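Local atomic coordinates of Alpha/beta hydrolase fold protein (Nakamurella multipartita, PDB entry 4Y7D), a protein that probably works as a hydrolase of the alpha/beta hydrolase fold, its substrate not established. Residues H40-G45 against D221-Q226; A53-A58 against A280-P285; C105-G110 against G276-F281; K169-T174 against E188-I193. All blocks are in the same frame, centred on the assembly; numbering follows the deposited sequence. Where two conformers were deposited one is given.

Contact 1. Residues H40-G45 against D221-Q226; sequences HGSPGG and DNDMDQ
Ser42 OG donates a hydrogen bond to Asp223 OD2 at 2.8 Å, and the hydroxyl comes to the carboxylate from above its plane, 44° out of it. The acid leans over from its helix with CG anti to its own carbonyl carbon (chi1 -73°), a setting that brings OD2 to the loop. That same oxygen also takes a salt bridge from Arg68 and a hydrogen bond from Tyr71, so three donors converge on one oxygen of this buried aspartate. Beside this polar pair, Met224, present as selenomethionine, bends its chain until CE lies 3.7 Å from Ser42 CB, a methyl laid against the serine methylene. The loop is the His-Gly segment that follows strand 35-39, which in many alpha/beta hydrolases borders the oxyanion hole. With an alanine at Asp223, the Ser42 hydroxyl would probably lose its acceptor and Arg68 a mate for its charge. Within the loop, His40 ND1 gives its N-H to Gly41 O at 2.8 Å, almost in the ring plane and on a lone pair of the carbonyl, which fixes how the imidazole is turned. Gly45 N sits over the centre of one face of that ring, 3.2 Å above the plane.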
loop_
_atom_site.group_PDB
_atom_site.type_symbol
_atom_site.label_atom_id
_atom_site.label_comp_id
_atom_site.label_asym_id
_atom_site.label_seq_id
_atom_site.Cartn_x
_atom_site.Cartn_y
_atom_site.Cartn_z
ATOM N N HIS A 40 0.834 4.035 -1.064
ATOM C CA HIS A 40 -0.305 3.252 -1.535
ATOM C C HIS A 40 0.007 2.347 -2.738
ATOM O O HIS A 40 0.972 2.540 -3.506
ATOM C CB HIS A 40 -1.510 4.206 -1.850
ATOM C CG HIS A 40 -1.301 5.057 -3.039
ATOM N ND1 HIS A 40 -1.379 4.570 -4.330
ATOM C CD2 HIS A 40 -1.069 6.395 -3.156
ATOM C CE1 HIS A 40 -1.168 5.555 -5.182
ATOM N NE2 HIS A 40 -0.975 6.663 -4.502
ATOM N N GLY A 41 -0.900 1.404 -2.946
ATOM C CA GLY A 41 -0.827 0.482 -4.056
ATOM C C GLY A 41 -1.475 0.926 -5.348
ATOM O O GLY A 41 -1.601 2.124 -5.622
ATOM N N SER A 42 -1.857 -0.056 -6.158
ATOM C CA SER A 42 -2.196 0.191 -7.558
ATOM C C SER A 42 -3.559 -0.400 -7.912
ATOM O O SER A 42 -3.674 -1.629 -7.980
ATOM C CB SER A 42 -1.179 -0.463 -8.464
ATOM O OG SER A 42 0.152 -0.069 -8.231
ATOM N N PRO A 43 -4.589 0.432 -8.140
ATOM C CA PRO A 43 -4.583 1.894 -7.951
ATOM C C PRO A 43 -4.684 2.235 -6.473
ATOM O O PRO A 43 -4.796 1.352 -5.628
ATOM C CB PRO A 43 -5.877 2.327 -8.623
ATOM C CG PRO A 43 -6.807 1.187 -8.326
ATOM C CD PRO A 43 -5.940 -0.053 -8.479
ATOM N N GLY A 44 -4.672 3.531 -6.177
ATOM C CA GLY A 44 -4.768 4.003 -4.812
ATOM C C GLY A 44 -4.745 5.514 -4.848
ATOM O O GLY A 44 -5.148 6.174 -5.817
ATOM N N GLY A 45 -4.331 6.072 -3.743
ATOM C CA GLY A 45 -4.306 7.494 -3.557
ATOM C C GLY A 45 -4.311 7.776 -2.088
ATOM O O GLY A 45 -4.252 6.864 -1.285
ATOM N N ASP A 221 -2.384 2.929 -15.059
ATOM C CA ASP A 221 -1.818 2.487 -16.347
ATOM C C ASP A 221 -0.279 2.588 -16.337
ATOM O O ASP A 221 0.441 1.697 -16.782
ATOM C CB ASP A 221 -2.359 3.380 -17.468
ATOM C CG ASP A 221 -3.809 3.076 -17.811
ATOM O OD1 ASP A 221 -4.325 2.038 -17.353
ATOM O OD2 ASP A 221 -4.413 3.848 -18.574
ATOM N N ASN A 222 0.224 3.671 -15.745
ATOM C CA ASN A 222 1.660 3.834 -15.600
ATOM C C ASN A 222 2.284 2.711 -14.736
ATOM O O ASN A 222 3.312 2.119 -15.076
ATOM C CB ASN A 222 1.983 5.183 -14.957
ATOM C CG ASN A 222 3.471 5.375 -14.827
ATOM O OD1 ASN A 222 4.164 5.333 -15.828
ATOM N ND2 ASN A 222 3.972 5.540 -13.638
ATOM N N ASP A 223 1.646 2.410 -13.623
ATOM C CA ASP A 223 2.152 1.349 -12.721
ATOM C C ASP A 223 2.150 -0.005 -13.465
ATOM O O ASP A 223 3.113 -0.783 -13.409
ATOM C CB ASP A 223 1.299 1.209 -11.466
ATOM C CG ASP A 223 1.447 2.321 -10.469
ATOM O OD1 ASP A 223 2.384 3.150 -10.556
ATOM O OD2 ASP A 223 0.577 2.360 -9.543
HETATM N N MSE A 224 1.081 -0.281 -14.180
HETATM C CA MSE A 224 1.010 -1.590 -14.882
HETATM C C MSE A 224 2.106 -1.667 -15.918
HETATM O O MSE A 224 2.740 -2.715 -16.126
HETATM C CB MSE A 224 -0.388 -1.829 -15.492
HETATM C CG MSE A 224 -1.442 -1.927 -14.383
HETATM SE SE MSE A 224 -1.285 -3.335 -12.986
HETATM C CE MSE A 224 -0.473 -2.374 -11.495
ATOM N N ASP A 225 2.356 -0.577 -16.621
ATOM C CA ASP A 225 3.393 -0.570 -17.610
ATOM C C ASP A 225 4.795 -0.690 -16.978
ATOM O O ASP A 225 5.647 -1.484 -17.438
ATOM C CB ASP A 225 3.306 0.693 -18.455
ATOM C CG ASP A 225 4.458 0.828 -19.367
ATOM O OD1 ASP A 225 4.727 -0.107 -20.107
ATOM O OD2 ASP A 225 5.113 1.874 -19.371
ATOM N N GLN A 226 5.026 0.051 -15.895
ATOM C CA GLN A 226 6.332 0.046 -15.278
ATOM C C GLN A 226 6.628 -1.273 -14.591
ATOM O O GLN A 226 7.751 -1.750 -14.640
ATOM C CB GLN A 226 6.432 1.178 -14.244
ATOM C CG GLN A 226 6.535 2.575 -14.865
ATOM C CD GLN A 226 7.772 2.699 -15.705
ATOM O OE1 GLN A 226 8.833 2.296 -15.284
ATOM N NE2 GLN A 226 7.644 3.186 -16.893
#

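Contact 2. Residues A53-A58 against A280-P285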
loop_
_atom_site.group_PDB
_atom_site.type_symbol
_atom_site.label_atom_id
_atom_site.label_comp_id
_atom_site.label_asym_id
_atom_site.label_seq_id
_atom_site.Cartn_x
_atom_site.Cartn_y
_atom_site.Cartn_z
ATOM N N ALA A 53 -2.703 4.102 7.140
ATOM C CA ALA A 53 -1.975 4.845 8.170
ATOM C C ALA A 53 -2.703 4.916 9.486
ATOM O O ALA A 53 -2.081 5.323 10.493
ATOM C CB ALA A 53 -1.693 6.259 7.718
ATOM N N ARG A 54 -4.001 4.603 9.543
ATOM C CA ARG A 54 -4.693 4.849 10.829
ATOM C C ARG A 54 -4.038 4.183 12.025
ATOM O O ARG A 54 -3.981 4.781 13.125
ATOM C CB ARG A 54 -6.172 4.433 10.816
ATOM C CG ARG A 54 -7.083 5.363 10.042
ATOM C CD ARG A 54 -8.552 4.975 10.312
ATOM N NE ARG A 54 -9.366 5.886 9.538
ATOM C CZ ARG A 54 -9.842 5.645 8.306
ATOM N NH1 ARG A 54 -9.697 4.461 7.720
ATOM N NH2 ARG A 54 -10.555 6.596 7.702
ATOM N N PHE A 55 -3.585 2.948 11.872
ATOM C CA PHE A 55 -2.988 2.267 13.037
ATOM C C PHE A 55 -1.719 3.002 13.540
ATOM O O PHE A 55 -1.403 2.971 14.723
ATOM C CB PHE A 55 -2.714 0.779 12.744
ATOM C CG PHE A 55 -1.439 0.520 11.980
ATOM C CD1 PHE A 55 -1.388 0.651 10.585
ATOM C CD2 PHE A 55 -0.279 0.098 12.641
ATOM C CE1 PHE A 55 -0.223 0.392 9.888
ATOM C CE2 PHE A 55 0.871 -0.176 11.938
ATOM C CZ PHE A 55 0.901 -0.032 10.545
ATOM N N LEU A 56 -0.986 3.651 12.635
ATOM C CA LEU A 56 0.231 4.360 12.980
ATOM C C LEU A 56 -0.088 5.586 13.812
ATOM O O LEU A 56 0.530 5.842 14.873
ATOM C CB LEU A 56 0.973 4.776 11.700
ATOM C CG LEU A 56 1.614 3.643 10.899
ATOM C CD1 LEU A 56 2.168 4.187 9.582
ATOM C CD2 LEU A 56 2.716 2.889 11.617
ATOM N N VAL A 57 -1.102 6.318 13.378
ATOM C CA VAL A 57 -1.507 7.529 14.091
ATOM C C VAL A 57 -1.947 7.151 15.504
ATOM O O VAL A 57 -1.573 7.795 16.533
ATOM C CB VAL A 57 -2.618 8.249 13.307
ATOM C CG1 VAL A 57 -3.203 9.363 14.168
ATOM C CG2 VAL A 57 -2.101 8.768 11.928
ATOM N N ALA A 58 -2.678 6.032 15.597
ATOM C CA ALA A 58 -3.120 5.556 16.889
ATOM C C ALA A 58 -1.962 5.123 17.809
ATOM O O ALA A 58 -2.062 5.179 19.038
ATOM C CB ALA A 58 -4.102 4.399 16.672
ATOM N N ALA A 280 -4.614 -8.913 4.683
ATOM C CA ALA A 280 -4.322 -9.538 5.985
ATOM C C ALA A 280 -3.687 -8.674 7.082
ATOM O O ALA A 280 -4.040 -8.803 8.247
ATOM C CB ALA A 280 -3.467 -10.778 5.762
ATOM N N PHE A 281 -2.735 -7.829 6.733
ATOM C CA PHE A 281 -1.992 -7.058 7.746
ATOM C C PHE A 281 -2.982 -6.178 8.545
ATOM O O PHE A 281 -2.704 -5.881 9.686
ATOM C CB PHE A 281 -0.916 -6.235 7.042
ATOM C CG PHE A 281 -0.129 -5.300 7.916
ATOM C CD1 PHE A 281 0.787 -5.757 8.822
ATOM C CD2 PHE A 281 -0.271 -3.914 7.779
ATOM C CE1 PHE A 281 1.560 -4.872 9.544
ATOM C CE2 PHE A 281 0.476 -3.031 8.550
ATOM C CZ PHE A 281 1.403 -3.517 9.417
ATOM N N TRP A 282 -4.101 -5.775 7.927
ATOM C CA TRP A 282 -5.126 -5.005 8.588
ATOM C C TRP A 282 -6.326 -5.789 9.054
ATOM O O TRP A 282 -6.943 -5.382 10.050
ATOM C CB TRP A 282 -5.612 -3.827 7.729
ATOM C CG TRP A 282 -4.525 -2.792 7.493
ATOM C CD1 TRP A 282 -4.258 -1.668 8.255
ATOM C CD2 TRP A 282 -3.561 -2.787 6.432
ATOM N NE1 TRP A 282 -3.213 -0.968 7.720
ATOM C CE2 TRP A 282 -2.761 -1.622 6.600
ATOM C CE3 TRP A 282 -3.310 -3.632 5.338
ATOM C CZ2 TRP A 282 -1.710 -1.331 5.773
ATOM C CZ3 TRP A 282 -2.261 -3.321 4.491
ATOM C CH2 TRP A 282 -1.479 -2.162 4.715
ATOM N N VAL A 283 -6.687 -6.861 8.376
ATOM C CA VAL A 283 -7.950 -7.536 8.682
ATOM C C VAL A 283 -7.860 -8.989 9.180
ATOM O O VAL A 283 -8.873 -9.560 9.576
ATOM C CB VAL A 283 -8.953 -7.441 7.502
ATOM C CG1 VAL A 283 -9.094 -5.984 7.062
ATOM C CG2 VAL A 283 -8.591 -8.386 6.356
ATOM N N HIS A 284 -6.670 -9.585 9.185
ATOM C CA HIS A 284 -6.524 -11.003 9.594
ATOM C C HIS A 284 -6.704 -11.063 11.105
ATOM O O HIS A 284 -6.304 -10.119 11.816
ATOM C CB HIS A 284 -5.160 -11.511 9.146
ATOM C CG HIS A 284 -4.911 -12.956 9.415
ATOM N ND1 HIS A 284 -4.583 -13.427 10.666
ATOM C CD2 HIS A 284 -4.962 -14.047 8.614
ATOM C CE1 HIS A 284 -4.441 -14.737 10.634
ATOM N NE2 HIS A 284 -4.659 -15.136 9.399
ATOM N N PRO A 285 -7.288 -12.150 11.633
ATOM C CA PRO A 285 -7.558 -12.180 13.087
ATOM C C PRO A 285 -6.335 -12.148 13.977
ATOM O O PRO A 285 -6.459 -11.813 15.107
ATOM C CB PRO A 285 -8.316 -13.504 13.283
ATOM C CG PRO A 285 -8.031 -14.308 12.036
ATOM C CD PRO A 285 -7.924 -13.283 10.946
#
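An aromatic cluster of Phe55, Phe281 and Trp282 joins helix 46-58 to the short helix 280-283, which follows the loop carrying the probable catalytic histidine of this alpha/beta hydrolase fold. Phe281 turns its edge toward the face of Phe55 in an offset edge-to-face pair, with centroids 5.4 Å apart and planes at 82°. The closest atoms are Phe281 CE2 and Phe55 CZ, 3.6 Å apart. Trp282 meets the same ring nearer its root, its NE1 lying 3.8 Å from Phe55 CD1, with the two ring systems set steeply and obliquely to one another. Phe55 reaches both partners because its CG sits between the backbone N and the carbonyl carbon (chi1 81°), which directs the ring across the gap between the helices. On the far helix the two aromatics also brace each other, Phe281 CD2 resting 3.4 Å above the centre of the indole. The indole N-H is bonded to Met52 O, one residue before 53-58, and this helps to fix the rotation of Trp282. A serine in place of Phe55 would probably open a gap beside the Phe281 edge and take away the face it packs on. Around the cluster, Trp282 stacks on Phe202 of helix 197-209, Phe281 packs on Val290 and Ala294 of helix 288-299, and Leu56 covers Val36 and Val38 of strand 35-39.

Contact 3. Residues C105-G110 against G276-F281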
loop_
_atom_site.group_PDB
_atom_site.type_symbol
_atom_site.label_atom_id
_atom_site.label_comp_id
_atom_site.label_asym_id
_atom_site.label_seq_id
_atom_site.Cartn_x
_atom_site.Cartn_y
_atom_site.Cartn_z
ATOM N N CYS A 105 4.807 0.482 3.053
ATOM C CA CYS A 105 4.263 0.275 1.714
ATOM C C CYS A 105 3.423 -0.985 1.629
ATOM O O CYS A 105 3.588 -1.917 2.411
ATOM C CB CYS A 105 5.359 0.251 0.683
ATOM S SG CYS A 105 6.532 -1.132 0.728
ATOM N N TRP A 106 2.527 -1.002 0.638
ATOM C CA TRP A 106 1.711 -2.192 0.387
ATOM C C TRP A 106 1.572 -2.334 -1.094
ATOM O O TRP A 106 1.470 -1.330 -1.774
ATOM C CB TRP A 106 0.362 -1.991 1.033
ATOM C CG TRP A 106 -0.694 -3.059 0.874
ATOM C CD1 TRP A 106 -0.520 -4.404 0.727
ATOM C CD2 TRP A 106 -2.081 -2.855 0.974
ATOM N NE1 TRP A 106 -1.730 -5.054 0.721
ATOM C CE2 TRP A 106 -2.710 -4.117 0.867
ATOM C CE3 TRP A 106 -2.877 -1.715 1.181
ATOM C CZ2 TRP A 106 -4.095 -4.271 0.926
ATOM C CZ3 TRP A 106 -4.255 -1.867 1.274
ATOM C CH2 TRP A 106 -4.855 -3.133 1.123
ATOM N N SER A 107 1.644 -3.585 -1.597
ATOM C CA SER A 107 1.220 -3.921 -2.963
ATOM C C SER A 107 2.016 -3.144 -4.027
ATOM O O SER A 107 3.280 -3.169 -4.025
ATOM C CB SER A 107 -0.306 -3.670 -3.039
ATOM O OG SER A 107 -0.913 -4.418 -4.087
ATOM N N GLY A 108 1.337 -2.417 -4.921
ATOM C CA GLY A 108 2.025 -1.588 -5.905
ATOM C C GLY A 108 2.818 -0.402 -5.346
ATOM O O GLY A 108 3.571 0.200 -6.073
ATOM N N GLY A 109 2.750 -0.139 -4.044
ATOM C CA GLY A 109 3.691 0.803 -3.427
ATOM C C GLY A 109 5.120 0.266 -3.225
ATOM O O GLY A 109 6.037 1.005 -2.880
ATOM N N GLY A 110 5.272 -1.040 -3.369
ATOM C CA GLY A 110 6.558 -1.683 -3.206
ATOM C C GLY A 110 7.682 -1.150 -4.050
ATOM O O GLY A 110 8.720 -0.808 -3.523
ATOM N N GLY A 276 -4.299 -15.674 5.155
ATOM C CA GLY A 276 -4.460 -14.232 4.956
ATOM C C GLY A 276 -4.637 -13.880 3.491
ATOM O O GLY A 276 -3.941 -14.398 2.633
ATOM N N THR A 277 -5.556 -12.966 3.233
ATOM C CA THR A 277 -5.763 -12.363 1.907
ATOM C C THR A 277 -4.766 -11.215 1.692
ATOM O O THR A 277 -3.904 -10.964 2.516
ATOM C CB THR A 277 -7.195 -11.767 1.802
ATOM O OG1 THR A 277 -7.325 -10.648 2.697
ATOM C CG2 THR A 277 -8.215 -12.771 2.104
ATOM N N HIS A 278 -4.896 -10.509 0.583
ATOM C CA HIS A 278 -4.086 -9.318 0.341
ATOM C C HIS A 278 -4.234 -8.236 1.433
ATOM O O HIS A 278 -3.315 -7.439 1.640
ATOM C CB HIS A 278 -4.413 -8.740 -1.041
ATOM C CG HIS A 278 -3.378 -7.807 -1.567
ATOM N ND1 HIS A 278 -2.020 -8.108 -1.565
ATOM C CD2 HIS A 278 -3.502 -6.627 -2.210
ATOM C CE1 HIS A 278 -1.363 -7.140 -2.173
ATOM N NE2 HIS A 278 -2.241 -6.228 -2.569
ATOM N N LEU A 279 -5.353 -8.225 2.162
ATOM C CA LEU A 279 -5.621 -7.238 3.216
ATOM C C LEU A 279 -5.226 -7.745 4.611
ATOM O O LEU A 279 -5.469 -7.071 5.624
ATOM C CB LEU A 279 -7.128 -6.895 3.264
ATOM C CG LEU A 279 -7.659 -5.967 2.155
ATOM C CD1 LEU A 279 -7.635 -6.581 0.791
ATOM C CD2 LEU A 279 -9.081 -5.513 2.497
ATOM N N ALA A 280 -4.614 -8.913 4.683
ATOM C CA ALA A 280 -4.322 -9.538 5.985
ATOM C C ALA A 280 -3.687 -8.674 7.082
ATOM O O ALA A 280 -4.040 -8.803 8.247
ATOM C CB ALA A 280 -3.467 -10.778 5.762
ATOM N N PHE A 281 -2.735 -7.829 6.733
ATOM C CA PHE A 281 -1.992 -7.058 7.746
ATOM C C PHE A 281 -2.982 -6.178 8.545
ATOM O O PHE A 281 -2.704 -5.881 9.686
ATOM C CB PHE A 281 -0.916 -6.235 7.042
ATOM C CG PHE A 281 -0.129 -5.300 7.916
ATOM C CD1 PHE A 281 0.787 -5.757 8.822
ATOM C CD2 PHE A 281 -0.271 -3.914 7.779
ATOM C CE1 PHE A 281 1.560 -4.872 9.544
ATOM C CE2 PHE A 281 0.476 -3.031 8.550
ATOM C CZ PHE A 281 1.403 -3.517 9.417
#
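Ser107 and His278 meet as the serine and histidine of a probable catalytic triad, the serine standing on the nucleophile elbow after strand 101-106. Its OG lies 2.7 Å from NE2 of His278 in a hydrogen bond that either partner could donate, and it approaches at the edge of the imidazole, in the ring plane. Asp250, whose OD2 is hydrogen-bonded to His278 ND1, is probably the third member of the triad. The positive phi of Ser107 (60°) is that of the tight elbow turn, in which a CB on Gly109 would be crowded by Trp106 O. The packing is tight round the imidazole: Trp106 NE1 stands 3.5 Å above the centre of the His278 ring, although the two ring planes are tilted 35° apart, so His278 is met both at its edge and over one face. Further along the indole the packing is looser, and Trp106 CH2 comes only within 4.1 Å of Leu279 CG. Ser107, by contrast with its buried neighbours, is partly open to solvent, as suits a residue that a substrate would have to reach. Trp106 NE1 also gives a weak, bent hydrogen bond to His278 O, 3.0 Å long with an angle of 131° at the hydrogen.

Contact 4. Residues K169-T174 against E188-I193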
loop_
_atom_site.group_PDB
_atom_site.type_symbol
_atom_site.label_atom_id
_atom_site.label_comp_id
_atom_site.label_asym_id
_atom_site.label_seq_id
_atom_site.Cartn_x
_atom_site.Cartn_y
_atom_site.Cartn_z
ATOM N N LYS A 169 -21.935 -6.973 2.014
ATOM C CA LYS A 169 -21.786 -7.514 0.679
ATOM C C LYS A 169 -20.487 -7.071 0.063
ATOM O O LYS A 169 -19.816 -7.859 -0.585
ATOM C CB LYS A 169 -22.974 -7.124 -0.243
ATOM C CG LYS A 169 -24.264 -7.910 0.005
ATOM C CD LYS A 169 -25.204 -7.881 -1.235
ATOM C CE LYS A 169 -26.681 -8.194 -0.951
ATOM N NZ LYS A 169 -27.606 -7.024 -1.143
ATOM N N LEU A 170 -20.103 -5.808 0.274
ATOM C CA LEU A 170 -18.852 -5.304 -0.293
ATOM C C LEU A 170 -17.641 -5.971 0.375
ATOM O O LEU A 170 -16.672 -6.354 -0.313
ATOM C CB LEU A 170 -18.752 -3.787 -0.206
ATOM C CG LEU A 170 -17.545 -3.214 -0.976
ATOM C CD1 LEU A 170 -17.417 -3.711 -2.422
ATOM C CD2 LEU A 170 -17.579 -1.696 -1.025
ATOM N N VAL A 171 -17.692 -6.106 1.704
ATOM C CA VAL A 171 -16.619 -6.769 2.461
ATOM C C VAL A 171 -16.426 -8.230 1.939
ATOM O O VAL A 171 -15.314 -8.654 1.637
ATOM C CB VAL A 171 -16.919 -6.722 3.980
ATOM C CG1 VAL A 171 -16.018 -7.670 4.748
ATOM C CG2 VAL A 171 -16.778 -5.306 4.504
ATOM N N SER A 172 -17.513 -8.952 1.789
ATOM C CA SER A 172 -17.486 -10.303 1.274
ATOM C C SER A 172 -16.866 -10.395 -0.126
ATOM O O SER A 172 -16.016 -11.234 -0.364
ATOM C CB SER A 172 -18.884 -10.888 1.284
ATOM O OG SER A 172 -18.880 -12.244 0.865
ATOM N N ALA A 173 -17.294 -9.530 -1.029
ATOM C CA ALA A 173 -16.763 -9.496 -2.365
ATOM C C ALA A 173 -15.277 -9.219 -2.386
ATOM O O ALA A 173 -14.527 -9.835 -3.156
ATOM C CB ALA A 173 -17.498 -8.443 -3.177
ATOM N N THR A 174 -14.840 -8.309 -1.518
ATOM C CA THR A 174 -13.442 -7.909 -1.448
ATOM C C THR A 174 -12.560 -9.050 -0.874
ATOM O O THR A 174 -11.517 -9.378 -1.432
ATOM C CB THR A 174 -13.287 -6.617 -0.609
ATOM O OG1 THR A 174 -14.108 -5.569 -1.187
ATOM C CG2 THR A 174 -11.827 -6.189 -0.579
ATOM N N GLU A 188 -16.057 -16.753 7.310
ATOM C CA GLU A 188 -15.479 -16.623 8.648
ATOM C C GLU A 188 -14.736 -15.285 8.803
ATOM O O GLU A 188 -14.854 -14.612 9.834
ATOM C CB GLU A 188 -14.551 -17.806 8.943
ATOM C CG GLU A 188 -13.995 -17.838 10.368
ATOM C CD GLU A 188 -13.262 -19.149 10.693
ATOM O OE1 GLU A 188 -13.908 -20.214 10.771
ATOM O OE2 GLU A 188 -12.041 -19.123 10.877
ATOM N N ARG A 189 -13.992 -14.895 7.761
ATOM C CA ARG A 189 -13.237 -13.650 7.753
ATOM C C ARG A 189 -14.180 -12.464 7.732
ATOM O O ARG A 189 -14.000 -11.529 8.469
ATOM C CB ARG A 189 -12.238 -13.597 6.585
ATOM C CG ARG A 189 -11.349 -12.348 6.627
ATOM C CD ARG A 189 -10.280 -12.358 7.740
ATOM N NE ARG A 189 -9.274 -13.348 7.384
ATOM C CZ ARG A 189 -9.233 -14.588 7.824
ATOM N NH1 ARG A 189 -8.341 -15.404 7.331
ATOM N NH2 ARG A 189 -10.056 -15.009 8.783
ATOM N N VAL A 190 -15.240 -12.560 6.919
ATOM C CA VAL A 190 -16.236 -11.513 6.821
ATOM C C VAL A 190 -16.890 -11.262 8.192
ATOM O O VAL A 190 -17.053 -10.111 8.599
ATOM C CB VAL A 190 -17.264 -11.838 5.703
ATOM C CG1 VAL A 190 -18.456 -10.890 5.764
ATOM C CG2 VAL A 190 -16.612 -11.804 4.343
ATOM N N ALA A 191 -17.249 -12.322 8.908
ATOM C CA ALA A 191 -17.920 -12.164 10.215
ATOM C C ALA A 191 -17.002 -11.471 11.229
ATOM O O ALA A 191 -17.443 -10.591 11.972
ATOM C CB ALA A 191 -18.392 -13.507 10.736
ATOM N N GLN A 192 -15.708 -11.818 11.195
ATOM C CA GLN A 192 -14.695 -11.132 11.999
ATOM C C GLN A 192 -14.651 -9.625 11.700
ATOM O O GLN A 192 -14.625 -8.796 12.597
ATOM C CB GLN A 192 -13.316 -11.752 11.736
ATOM C CG GLN A 192 -13.213 -13.156 12.343
ATOM C CD GLN A 192 -12.088 -13.959 11.728
ATOM O OE1 GLN A 192 -11.328 -13.451 10.871
ATOM N NE2 GLN A 192 -11.997 -15.218 12.114
ATOM N N ILE A 193 -14.659 -9.282 10.422
ATOM C CA ILE A 193 -14.558 -7.929 10.003
ATOM C C ILE A 193 -15.797 -7.139 10.393
ATOM O O ILE A 193 -15.693 -6.031 10.868
ATOM C CB ILE A 193 -14.326 -7.872 8.489
ATOM C CG1 ILE A 193 -12.926 -8.409 8.187
ATOM C CG2 ILE A 193 -14.504 -6.433 7.959
ATOM C CD1 ILE A 193 -12.618 -8.570 6.710
#
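Segments 169-174 and 188-193, on helices 167-177 and 183-194, cross in a broadly antiparallel sense, their axes 9.5 Å apart at closest approach and 136° between their directions, with the CA atoms of Ser172 and Val190 only 5.8 Å apart. The small Ser172 allows this approach: Val190 CG2 rests on Ser172 CA at 3.5 Å, while Val190 CG1 turns toward Val171. With CG1 anti to the backbone N (chi1 166°), Val171 points that methyl across the interface, where it meets Ile193 CG2 at 3.8 Å and Ile193 CD1 at 4.0 Å. Val171 and Ile193 pass each other alongside, in opposite senses, and the two branches of the isoleucine thus both lie against one valine methyl. Val171 CG1 stands farther from Val190 CG1, at 4.2 Å. Both helices belong to the helical insertion between strands 124-130 and 242-247, where the cap domain of alpha/beta hydrolases commonly lies; Ala176, farther along helix 167-177, and Gly179 bind a sodium ion. The polar ends of Thr174 and Arg189 are engaged away from this interface. Thr174 OG1 donates to Leu170 O from above the carbonyl plane, opposite the face used by Thr174 N, and Arg189 NH2 reaches Gln192 OE1 at 2.9 Å, while Arg189 NH1 bonds to Ala275 O outside the pair. Cohesion between 169-174 and 188-193 therefore rests on the fit of branched aliphatic side chains, with the serine small enough for a valine methyl to rest on its backbone.

Contact 3 holds the probable catalytic serine and histidine; contacts 1 and 2 adjoin it and contact 4 lies farther out. Contact 1 borders it from the loop after strand 35-39: Ser42 OG lies 3.4 Å from Gly108 CA, and the two centres are 13 Å apart. Contact 2 shares Ala280 and Phe281 with contact 3, and Trp282 CZ3 packs 3.6 Å from Trp106 CD2, linking the aromatic cluster to the residue just before the probable nucleophile. The centre of contact 4 is about 17 Å from that of contact 3 and about 16 Å from that of contact 2, whose Pro285 CD touches Gln192 OE1 at 3.4 Å. The bound sodium ion is about 10 Å from the side chains of both Ser172 and His278.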